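Local atomic coordinates of b11L5F_LGL (Synthetic construct, PDB entry 6CZG), a protein that forms a computationally designed eight-stranded beta-barrel, probably intended to bind a small-molecule ligand. Residues Ser3-Ala8 with Val61-Pro66. Sequence-based numbering, arbitrary orientation.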
loop_
_atom_site.group_PDB
_atom_site.type_symbol
_atom_site.label_atom_id
_atom_site.label_comp_id
_atom_site.label_asym_id
_atom_site.label_seq_id
_atom_site.Cartn_x
_atom_site.Cartn_y
_atom_site.Cartn_z
ATOM N N SER A 3 4.109 -13.071 -12.970
ATOM C CA SER A 3 5.159 -12.352 -12.258
ATOM C C SER A 3 6.090 -13.382 -11.631
ATOM O O SER A 3 5.897 -14.592 -11.779
ATOM C CB SER A 3 4.573 -11.403 -11.210
ATOM O OG SER A 3 3.864 -12.115 -10.214
ATOM N N MET A 4 7.111 -12.893 -10.931
ATOM C CA MET A 4 8.111 -13.756 -10.319
ATOM C C MET A 4 7.835 -14.027 -8.844
ATOM O O MET A 4 8.656 -14.663 -8.176
ATOM C CB MET A 4 9.505 -13.150 -10.490
ATOM C CG MET A 4 10.029 -13.225 -11.914
ATOM S SD MET A 4 10.595 -14.877 -12.366
ATOM C CE MET A 4 12.225 -14.889 -11.626
ATOM N N CYS A 5 6.704 -13.556 -8.321
ATOM C CA CYS A 5 6.272 -13.905 -6.975
ATOM C C CYS A 5 4.753 -13.814 -6.918
ATOM O O CYS A 5 4.155 -12.934 -7.543
ATOM C CB CYS A 5 6.924 -13.007 -5.916
ATOM S SG CYS A 5 6.340 -11.303 -5.848
ATOM N N ARG A 6 4.142 -14.748 -6.180
ATOM C CA ARG A 6 2.686 -14.889 -6.166
ATOM C C ARG A 6 1.987 -13.581 -5.809
ATOM O O ARG A 6 0.982 -13.211 -6.434
ATOM C CB ARG A 6 2.291 -15.990 -5.180
ATOM C CG ARG A 6 0.975 -16.683 -5.481
ATOM C CD ARG A 6 0.954 -18.075 -4.866
ATOM N NE ARG A 6 0.973 -18.023 -3.406
ATOM C CZ ARG A 6 0.938 -19.092 -2.617
ATOM N NH1 ARG A 6 0.882 -20.308 -3.145
ATOM N NH2 ARG A 6 0.959 -18.947 -1.300
ATOM N N ALA A 7 2.502 -12.871 -4.801
ATOM C CA ALA A 7 1.892 -11.614 -4.381
ATOM C C ALA A 7 1.818 -10.620 -5.532
ATOM O O ALA A 7 0.786 -9.967 -5.734
ATOM C CB ALA A 7 2.670 -11.023 -3.205
ATOM N N ALA A 8 2.902 -10.492 -6.302
ATOM C CA ALA A 8 2.884 -9.598 -7.455
ATOM C C ALA A 8 1.881 -10.056 -8.504
ATOM O O ALA A 8 1.323 -9.228 -9.233
ATOM C CB ALA A 8 4.280 -9.495 -8.068
ATOM N N VAL A 61 6.006 -1.394 -5.490
ATOM C CA VAL A 61 6.075 -2.569 -4.635
ATOM C C VAL A 61 6.938 -3.606 -5.336
ATOM O O VAL A 61 6.842 -3.791 -6.555
ATOM C CB VAL A 61 4.675 -3.136 -4.314
ATOM C CG1 VAL A 61 3.956 -2.232 -3.324
ATOM C CG2 VAL A 61 3.856 -3.290 -5.582
ATOM N N THR A 62 7.787 -4.275 -4.562
ATOM C CA THR A 62 8.795 -5.178 -5.094
ATOM C C THR A 62 8.669 -6.536 -4.424
ATOM O O THR A 62 8.464 -6.617 -3.210
ATOM C CB THR A 62 10.206 -4.620 -4.871
ATOM O OG1 THR A 62 10.358 -3.392 -5.595
ATOM C CG2 THR A 62 11.253 -5.614 -5.332
ATOM N N CYS A 63 8.785 -7.597 -5.223
ATOM C CA CYS A 63 8.786 -8.951 -4.687
ATOM C C CYS A 63 9.830 -9.092 -3.587
ATOM O O CYS A 63 11.004 -8.767 -3.780
ATOM C CB CYS A 63 9.065 -9.961 -5.803
ATOM S SG CYS A 63 7.695 -10.259 -6.946
ATOM N N LYS A 64 9.384 -9.560 -2.423
ATOM C CA LYS A 64 10.262 -9.853 -1.297
ATOM C C LYS A 64 10.365 -11.352 -1.059
ATOM O O LYS A 64 11.461 -11.919 -1.095
ATOM C CB LYS A 64 9.747 -9.140 -0.039
ATOM C CG LYS A 64 10.806 -8.832 0.999
ATOM C CD LYS A 64 10.181 -8.754 2.382
ATOM C CE LYS A 64 11.197 -8.358 3.436
ATOM N NZ LYS A 64 10.572 -7.552 4.520
ATOM N N THR A 65 9.239 -12.007 -0.817
ATOM C CA THR A 65 9.115 -13.455 -0.778
ATOM C C THR A 65 7.904 -13.818 -1.616
ATOM O O THR A 65 7.122 -12.940 -1.998
ATOM C CB THR A 65 8.955 -13.969 0.666
ATOM O OG1 THR A 65 7.681 -13.568 1.181
ATOM C CG2 THR A 65 10.062 -13.431 1.565
ATOM N N PRO A 66 7.721 -15.119 -1.948
ATOM C CA PRO A 66 6.555 -15.523 -2.750
ATOM C C PRO A 66 5.238 -14.872 -2.346
ATOM O O PRO A 66 4.395 -14.605 -3.206
ATOM C CB PRO A 66 6.512 -17.038 -2.533
ATOM C CG PRO A 66 7.949 -17.411 -2.434
ATOM C CD PRO A 66 8.660 -16.244 -1.772
#
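The flat carbonyl group of P66 takes the N-H of A7 on its oxygen, nearly in line with the C=O bond (C=O...N 157°) and 19° off the carbonyl plane, and CB of R6 lies 3.2 Å from the same oxygen, P66 O. The hydrogen bond, A7 N to P66 O at 3.0 Å, ties the first turn of the short helix 6-10 to the residue just past strand 54-65 in an antiparallel eight-stranded barrel. Proline suits this exit from the strand: it has no N-H of its own to pair, and its ring restricts phi. Just before it, a classic bulge sets K64 and T65 together opposite T68.

Within its own segment, S3 OG donates to O of the N-cap residue C5 at 2.8 Å from above the carbonyl plane, and it also pairs with S9 OG. R6 NE forms a salt bridge with D67 OD1.

The CB atoms of A7 and A8 turn toward 61-66, methyl groups small enough to sit close against M69 and the disulfide; A8 CB is 3.7 Å from C63 SG. That sulfur closes the disulfide with C5 SG at 2.0 Å, its chi3 of -82° near the relaxed right angle.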